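Long-range contacts in putative fructose-bisphosphate aldolase (Coccidioides immitis, PDB 3PM6), which belongs to the class II fructose-bisphosphate aldolase family, folds as a TIM barrel and binds a zinc ion: residues 177-181 with 217-222; 121-125 with 150-154; 44-48 with 80-85. All coordinates share one frame; numbering follows the deposited sequence.

All three contacts are partly buried. Interaction 1 joins the end of helix 174-181 to the end of helix 208-218 and the turn after it, interaction 2 joins the loops that follow strands 116-119 and 146-149, and interaction 3 joins helix 37-49 to the loop before strand 85-92. Interactions 1 and 2 touch where F180 packs on P151; interaction 3 lies across the chain's centre from interaction 2, their nearest atoms about 21 Å apart. Interaction 2, on the side of the zinc ion, is polar, an arginine gripping backbone carbonyls beside water bridges. Interaction 1 packs valines against a guanidinium without hydrogen bonds between its segments; interaction 3 combines an apolar patch with a carboxylate-to-backbone bond.

Interaction 1 of 3, residues 177-181 with 217-222; sequences SEEFV and AVGERV
V181, on the last turn of helix 174-181, reaches across to V218, R221 and V222 and has the largest share of the buried surface. Starting at its CB, the nearest partner is the guanidinium of R221, with NH1 4.1 Å away. Here the valine forks. CG1, set anti to the backbone N (chi1 161°), sits over one face of the guanidinium, a close 3.2 Å from R221 NH1. The other branch, CG2, turns to the inner side and wedges between two more valines, 3.6 Å from V222 CG1 and 3.8 Å from V218 CG1. One methyl thus meets a charged plane and its twin meets purely apolar surface.

The guanidinium gets there because the R221 chain folds back at chi3 (-72°). At its edge, near the plane, comes E178, but with its aliphatic part: CG lies 3.5 Å from R221 NH2. The carboxylate itself runs on past, its plane 45° from that of the guanidinium, and OE2 stops 4.8 Å from R221 NH2. The opposite charges may attract at that distance, but they are not in contact. OE2 instead rests 3.6 Å from A217 CB. Both charged side chains are exposed. On the buried side, S177 turns its CB to V218 CG1, while its OG bonds to T173 O, just before the helix. The turn after helix 208-218 is held by V218 O, which accepts from both R221 N and V222 N.

L188 of strand 187-188 is touched by S177, V218 and V222, tying the contact to the barrel wall. The end of one outer helix packed against the end of the next and the turn leading to strand 223-226, with charged chains on the solvent side, is what the outer layer of a TIM barrel looks like.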
loop_
_atom_site.group_PDB
_atom_site.type_symbol
_atom_site.label_atom_id
_atom_site.label_comp_id
_atom_site.label_asym_id
_atom_site.label_seq_id
_atom_site.Cartn_x
_atom_site.Cartn_y
_atom_site.Cartn_z
ATOM N N SER A 177 28.777 -9.328 -21.309
ATOM C CA SER A 177 28.744 -8.247 -20.304
ATOM C C SER A 177 29.226 -6.917 -20.867
ATOM O O SER A 177 28.537 -5.892 -20.735
ATOM C CB SER A 177 29.576 -8.616 -19.085
ATOM O OG SER A 177 29.048 -9.754 -18.436
ATOM N N GLU A 178 30.408 -6.945 -21.490
ATOM C CA GLU A 178 30.969 -5.807 -22.243
ATOM C C GLU A 178 29.995 -5.269 -23.280
ATOM O O GLU A 178 29.783 -4.063 -23.333
ATOM C CB GLU A 178 32.284 -6.215 -22.943
ATOM C CG GLU A 178 33.538 -6.142 -22.055
ATOM C CD GLU A 178 34.685 -7.022 -22.559
ATOM O OE1 GLU A 178 34.743 -7.262 -23.797
ATOM O OE2 GLU A 178 35.515 -7.486 -21.721
ATOM N N GLU A 179 29.406 -6.150 -24.094
ATOM C CA GLU A 179 28.367 -5.718 -25.048
ATOM C C GLU A 179 27.258 -4.940 -24.326
ATOM O O GLU A 179 26.815 -3.906 -24.818
ATOM C CB GLU A 179 27.758 -6.883 -25.889
ATOM C CG GLU A 179 28.799 -7.896 -26.496
ATOM C CD GLU A 179 28.174 -9.057 -27.347
ATOM O OE1 GLU A 179 28.472 -10.285 -27.125
ATOM O OE2 GLU A 179 27.409 -8.711 -28.274
ATOM N N PHE A 180 26.823 -5.413 -23.156
ATOM C CA PHE A 180 25.728 -4.733 -22.444
ATOM C C PHE A 180 26.136 -3.394 -21.811
ATOM O O PHE A 180 25.328 -2.449 -21.769
ATOM C CB PHE A 180 25.019 -5.653 -21.456
ATOM C CG PHE A 180 23.938 -6.467 -22.085
ATOM C CD1 PHE A 180 22.631 -6.019 -22.069
ATOM C CD2 PHE A 180 24.226 -7.678 -22.710
ATOM C CE1 PHE A 180 21.643 -6.751 -22.669
ATOM C CE2 PHE A 180 23.232 -8.417 -23.310
ATOM C CZ PHE A 180 21.942 -7.966 -23.287
ATOM N N VAL A 181 27.381 -3.300 -21.351
ATOM C CA VAL A 181 27.916 -2.026 -20.812
ATOM C C VAL A 181 27.788 -0.864 -21.839
ATOM O O VAL A 181 27.513 0.274 -21.464
ATOM C CB VAL A 181 29.398 -2.190 -20.342
ATOM C CG1 VAL A 181 30.119 -0.844 -20.222
ATOM C CG2 VAL A 181 29.481 -2.938 -19.013
ATOM N N ALA A 217 36.168 -7.914 -15.840
ATOM C CA ALA A 217 36.001 -7.258 -17.141
ATOM C C ALA A 217 35.206 -5.966 -17.050
ATOM O O ALA A 217 35.539 -5.010 -17.714
ATOM C CB ALA A 217 35.385 -8.203 -18.181
ATOM N N VAL A 218 34.155 -5.921 -16.239
ATOM C CA VAL A 218 33.267 -4.747 -16.271
ATOM C C VAL A 218 33.009 -4.106 -14.915
ATOM O O VAL A 218 32.415 -3.033 -14.847
ATOM C CB VAL A 218 31.895 -5.069 -16.901
ATOM C CG1 VAL A 218 32.059 -5.657 -18.286
ATOM C CG2 VAL A 218 31.116 -6.004 -16.006
ATOM N N GLY A 219 33.444 -4.769 -13.844
ATOM C CA GLY A 219 33.153 -4.353 -12.487
ATOM C C GLY A 219 33.410 -2.900 -12.173
ATOM O O GLY A 219 32.707 -2.319 -11.358
ATOM N N GLU A 220 34.409 -2.301 -12.812
ATOM C CA GLU A 220 34.728 -0.896 -12.551
ATOM C C GLU A 220 33.783 0.072 -13.275
ATOM O O GLU A 220 33.746 1.263 -12.955
ATOM C CB GLU A 220 36.201 -0.609 -12.886
ATOM C CG GLU A 220 37.161 -1.569 -12.166
ATOM C CD GLU A 220 38.629 -1.160 -12.248
ATOM O OE1 GLU A 220 39.063 -0.611 -13.298
ATOM O OE2 GLU A 220 39.355 -1.412 -11.253
ATOM N N ARG A 221 33.011 -0.450 -14.230
ATOM C CA ARG A 221 32.107 0.362 -15.060
ATOM C C ARG A 221 30.628 0.179 -14.690
ATOM O O ARG A 221 29.830 1.105 -14.879
ATOM C CB ARG A 221 32.340 0.103 -16.571
ATOM C CG ARG A 221 33.785 0.454 -17.072
ATOM C CD ARG A 221 34.048 0.111 -18.558
ATOM N NE ARG A 221 34.178 -1.327 -18.871
ATOM C CZ ARG A 221 33.798 -1.864 -20.030
ATOM N NH1 ARG A 221 33.257 -1.105 -20.970
ATOM N NH2 ARG A 221 33.935 -3.144 -20.259
ATOM N N VAL A 222 30.261 -0.995 -14.163
ATOM C CA VAL A 222 28.886 -1.260 -13.741
ATOM C C VAL A 222 28.786 -2.000 -12.391
ATOM O O VAL A 222 29.713 -2.720 -11.992
ATOM C CB VAL A 222 28.063 -2.023 -14.838
ATOM C CG1 VAL A 222 28.027 -1.251 -16.132
ATOM C CG2 VAL A 222 28.576 -3.457 -15.064
#

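Interaction 2 of 3, residues 121-125 with 150-154; sequences MSHFS and EPGRI
A chi1 of -166° carries the R153 chain away from its own N, and a bend at chi3 (-63°) lays the guanidinium alongside the turn 121-124, edge-on to two carbonyls. NE donates to S122 O at 2.7 Å in a nearly straight bond (170°). NH2 donates to F124 O at 3.1 Å; that oxygen lies in the guanidinium plane, although the donor stands above the carbonyl plane. Together with NH1 on E168 O, this fixes the rotation of the group. S122 pushes its CB against G152 O (3.1 Å) and E150 OE2 (3.2 Å), while its OG bonds to D120 OD1 and a water links S122 OG with I154 O. E150 OE2 accepts from I154 N at 2.8 Å, on the anti side; the E150 side chain lies about 6 Å from the zinc ion. A second water accepts from M121 N and E150 N, joining the starts of the two loops.

These loops follow adjacent parallel strands, 116-119 and 146-149, with helix 126-141 between them in a beta-alpha-beta unit. M121 reaches helices 95-103 and 126-141, and P151 packs on helix 174-181.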
loop_
_atom_site.group_PDB
_atom_site.type_symbol
_atom_site.label_atom_id
_atom_site.label_comp_id
_atom_site.label_asym_id
_atom_site.label_seq_id
_atom_site.Cartn_x
_atom_site.Cartn_y
_atom_site.Cartn_z
ATOM N N MET A 121 15.284 -8.019 -20.675
ATOM C CA MET A 121 14.918 -8.569 -21.990
ATOM C C MET A 121 15.525 -9.956 -22.229
ATOM O O MET A 121 15.741 -10.378 -23.376
ATOM C CB MET A 121 15.362 -7.568 -23.070
ATOM C CG MET A 121 14.690 -6.162 -22.894
ATOM S SD MET A 121 12.908 -6.220 -23.219
ATOM C CE MET A 121 12.204 -5.531 -21.726
ATOM N N SER A 122 15.795 -10.670 -21.127
ATOM C CA SER A 122 16.582 -11.903 -21.167
ATOM C C SER A 122 15.833 -13.055 -21.818
ATOM O O SER A 122 16.437 -14.059 -22.199
ATOM C CB SER A 122 16.995 -12.309 -19.732
ATOM O OG SER A 122 15.842 -12.715 -18.998
ATOM N N HIS A 123 14.512 -12.920 -21.929
ATOM C CA HIS A 123 13.707 -13.919 -22.609
ATOM C C HIS A 123 13.850 -13.926 -24.132
ATOM O O HIS A 123 13.499 -14.918 -24.781
ATOM C CB HIS A 123 12.238 -13.787 -22.214
ATOM C CG HIS A 123 11.950 -14.263 -20.819
ATOM N ND1 HIS A 123 10.803 -14.951 -20.494
ATOM C CD2 HIS A 123 12.665 -14.165 -19.678
ATOM C CE1 HIS A 123 10.808 -15.223 -19.197
ATOM N NE2 HIS A 123 11.929 -14.764 -18.680
ATOM N N PHE A 124 14.365 -12.832 -24.689
ATOM C CA PHE A 124 14.584 -12.709 -26.126
ATOM C C PHE A 124 15.978 -13.215 -26.462
ATOM O O PHE A 124 16.789 -13.461 -25.554
ATOM C CB PHE A 124 14.372 -11.235 -26.578
ATOM C CG PHE A 124 12.983 -10.714 -26.301
ATOM C CD1 PHE A 124 11.890 -11.165 -27.045
ATOM C CD2 PHE A 124 12.760 -9.811 -25.254
ATOM C CE1 PHE A 124 10.586 -10.714 -26.765
ATOM C CE2 PHE A 124 11.466 -9.342 -24.949
ATOM C CZ PHE A 124 10.370 -9.789 -25.701
ATOM N N SER A 125 16.258 -13.386 -27.760
ATOM C CA SER A 125 17.608 -13.754 -28.227
ATOM C C SER A 125 18.546 -12.675 -27.748
ATOM O O SER A 125 18.110 -11.520 -27.485
ATOM C CB SER A 125 17.659 -13.858 -29.766
ATOM O OG SER A 125 17.416 -12.607 -30.397
ATOM N N GLU A 150 20.066 -7.751 -17.925
ATOM C CA GLU A 150 20.521 -9.137 -17.731
ATOM C C GLU A 150 21.257 -9.685 -18.953
ATOM O O GLU A 150 20.633 -10.121 -19.942
ATOM C CB GLU A 150 19.334 -10.038 -17.417
ATOM C CG GLU A 150 19.707 -11.478 -17.085
ATOM C CD GLU A 150 18.499 -12.255 -16.537
ATOM O OE1 GLU A 150 17.788 -11.736 -15.663
ATOM O OE2 GLU A 150 18.284 -13.393 -16.959
ATOM N N PRO A 151 22.591 -9.722 -18.885
ATOM C CA PRO A 151 23.374 -10.192 -20.042
ATOM C C PRO A 151 23.427 -11.703 -20.039
ATOM O O PRO A 151 24.512 -12.292 -19.966
ATOM C CB PRO A 151 24.763 -9.617 -19.773
ATOM C CG PRO A 151 24.839 -9.470 -18.299
ATOM C CD PRO A 151 23.445 -9.395 -17.738
ATOM N N GLY A 152 22.264 -12.334 -20.124
ATOM C CA GLY A 152 22.212 -13.805 -20.137
ATOM C C GLY A 152 20.777 -14.184 -19.910
ATOM O O GLY A 152 19.905 -13.354 -20.150
ATOM N N ARG A 153 20.528 -15.416 -19.478
ATOM C CA ARG A 153 19.177 -15.859 -19.125
ATOM C C ARG A 153 19.187 -16.767 -17.893
ATOM O O ARG A 153 19.565 -17.941 -17.976
ATOM C CB ARG A 153 18.498 -16.592 -20.284
ATOM C CG ARG A 153 16.982 -16.759 -20.066
ATOM C CD ARG A 153 16.373 -17.533 -21.234
ATOM N NE ARG A 153 16.553 -16.743 -22.454
ATOM C CZ ARG A 153 16.901 -17.239 -23.638
ATOM N NH1 ARG A 153 17.122 -18.553 -23.795
ATOM N NH2 ARG A 153 17.016 -16.411 -24.674
ATOM N N ILE A 154 18.779 -16.183 -16.766
ATOM C CA ILE A 154 18.462 -16.905 -15.557
ATOM C C ILE A 154 17.174 -17.688 -15.787
ATOM O O ILE A 154 16.177 -17.163 -16.331
ATOM C CB ILE A 154 18.377 -15.924 -14.321
ATOM C CG1 ILE A 154 19.719 -15.201 -14.135
ATOM C CG2 ILE A 154 18.051 -16.698 -13.042
ATOM C CD1 ILE A 154 19.663 -13.959 -13.228
HETATM O O HOH W 1 18.266 -7.387 -20.255
HETATM O O HOH W 2 15.107 -14.653 -17.388
#

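Interaction 3 of 3, residues 44-48 with 80-85; sequences IRAAE and AASVPI
E48 and S82 make the polar half of this contact. S82 N donates to E48 OE2 at 2.9 Å with an N-H...O angle of 161°, meeting the oxygen on its anti side and 19° out of the carboxylate plane. S82 OG adds a weak bond to the same oxygen at 3.5 Å, so one carboxylate oxygen takes up both groups of the serine. A81 CA is close by too, 3.3 Å from OE2. E48 reaches S82 because its CG stands beside the backbone N (chi1 -74°) and the chain is extended from there, lying alongside the serine.

The apolar half lies further in. I85 CD1 meets I44 CD1 at 3.5 Å, the two chains crossing at a slant, and A47 CB at 4.0 Å. A47 CB in turn takes V83 CG2 at 3.7 Å. The small methyl of A47 therefore lets both V83 and I85 come close to the helix.

Outside this first shell, strand 54-58 supplies the backing: I56 touches both I44 and I85, A54 touches A47, and P84, which can only accept, is hydrogen-bonded through its backbone to A54. M290 of helix 271-292 also touches A47, and R45, turned away from the contact, packs on Y65 of the second subunit.

The alpha-to-beta connection between helix 69-80 and strand 85-92 thus packs on helix 37-49, with strand 54-58 also touching both sides, as at the strand-start end of a TIM barrel, within its repeating beta-alpha architecture.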
loop_
_atom_site.group_PDB
_atom_site.type_symbol
_atom_site.label_atom_id
_atom_site.label_comp_id
_atom_site.label_asym_id
_atom_site.label_seq_id
_atom_site.Cartn_x
_atom_site.Cartn_y
_atom_site.Cartn_z
ATOM N N ILE A 44 11.061 -0.584 5.437
ATOM C CA ILE A 44 11.380 0.702 6.075
ATOM C C ILE A 44 11.778 0.475 7.538
ATOM O O ILE A 44 12.732 1.053 7.990
ATOM C CB ILE A 44 10.172 1.698 6.085
ATOM C CG1 ILE A 44 9.563 1.901 4.678
ATOM C CG2 ILE A 44 10.599 3.036 6.707
ATOM C CD1 ILE A 44 10.536 2.308 3.629
ATOM N N ARG A 45 11.030 -0.361 8.260
ATOM C CA ARG A 45 11.288 -0.555 9.690
ATOM C C ARG A 45 12.608 -1.292 9.905
ATOM O O ARG A 45 13.428 -0.899 10.753
ATOM C CB ARG A 45 10.165 -1.356 10.335
ATOM C CG ARG A 45 9.001 -0.556 10.771
ATOM C CD ARG A 45 7.876 -1.520 11.113
ATOM N NE ARG A 45 6.593 -0.834 11.067
ATOM C CZ ARG A 45 5.468 -1.301 11.594
ATOM N NH1 ARG A 45 5.432 -2.469 12.235
ATOM N NH2 ARG A 45 4.370 -0.575 11.498
ATOM N N ALA A 46 12.803 -2.358 9.130
ATOM C CA ALA A 46 14.025 -3.147 9.206
ATOM C C ALA A 46 15.214 -2.267 8.908
ATOM O O ALA A 46 16.163 -2.256 9.663
ATOM C CB ALA A 46 13.977 -4.334 8.235
ATOM N N ALA A 47 15.130 -1.489 7.835
ATOM C CA ALA A 47 16.203 -0.606 7.412
ATOM C C ALA A 47 16.503 0.483 8.455
ATOM O O ALA A 47 17.666 0.820 8.701
ATOM C CB ALA A 47 15.863 0.049 6.050
ATOM N N GLU A 48 15.468 1.053 9.052
ATOM C CA GLU A 48 15.732 2.083 10.064
ATOM C C GLU A 48 16.259 1.433 11.331
ATOM O O GLU A 48 17.220 1.935 11.918
ATOM C CB GLU A 48 14.516 2.944 10.317
ATOM C CG GLU A 48 14.239 3.935 9.148
ATOM C CD GLU A 48 12.937 4.711 9.321
ATOM O OE1 GLU A 48 12.114 4.331 10.186
ATOM O OE2 GLU A 48 12.731 5.695 8.585
ATOM N N ALA A 80 10.386 9.439 2.960
ATOM C CA ALA A 80 10.189 9.755 4.370
ATOM C C ALA A 80 11.112 8.984 5.320
ATOM O O ALA A 80 11.162 9.281 6.520
ATOM C CB ALA A 80 8.729 9.516 4.756
ATOM N N ALA A 81 11.831 7.996 4.792
ATOM C CA ALA A 81 12.694 7.130 5.598
ATOM C C ALA A 81 13.916 7.909 6.064
ATOM O O ALA A 81 14.354 8.804 5.340
ATOM C CB ALA A 81 13.119 5.918 4.768
ATOM N N SER A 82 14.479 7.551 7.233
ATOM C CA SER A 82 15.688 8.213 7.777
ATOM C C SER A 82 17.001 7.552 7.383
ATOM O O SER A 82 18.043 7.850 7.972
ATOM C CB SER A 82 15.637 8.334 9.302
ATOM O OG SER A 82 15.654 7.056 9.921
ATOM N N VAL A 83 16.938 6.633 6.415
ATOM C CA VAL A 83 18.107 5.958 5.884
ATOM C C VAL A 83 17.881 5.956 4.372
ATOM O O VAL A 83 16.727 6.164 3.921
ATOM C CB VAL A 83 18.269 4.507 6.457
ATOM C CG1 VAL A 83 18.447 4.533 7.979
ATOM C CG2 VAL A 83 17.104 3.587 6.072
ATOM N N PRO A 84 18.950 5.745 3.577
ATOM C CA PRO A 84 18.721 5.720 2.123
ATOM C C PRO A 84 17.938 4.474 1.655
ATOM O O PRO A 84 18.400 3.330 1.811
ATOM C CB PRO A 84 20.139 5.754 1.543
ATOM C CG PRO A 84 21.020 6.142 2.673
ATOM C CD PRO A 84 20.374 5.556 3.877
ATOM N N ILE A 85 16.744 4.723 1.106
ATOM C CA ILE A 85 15.940 3.680 0.483
ATOM C C ILE A 85 15.379 4.189 -0.858
ATOM O O ILE A 85 14.765 5.257 -0.907
ATOM C CB ILE A 85 14.764 3.257 1.379
ATOM C CG1 ILE A 85 15.219 2.985 2.808
ATOM C CG2 ILE A 85 14.097 2.014 0.801
ATOM C CD1 ILE A 85 14.052 2.745 3.763
#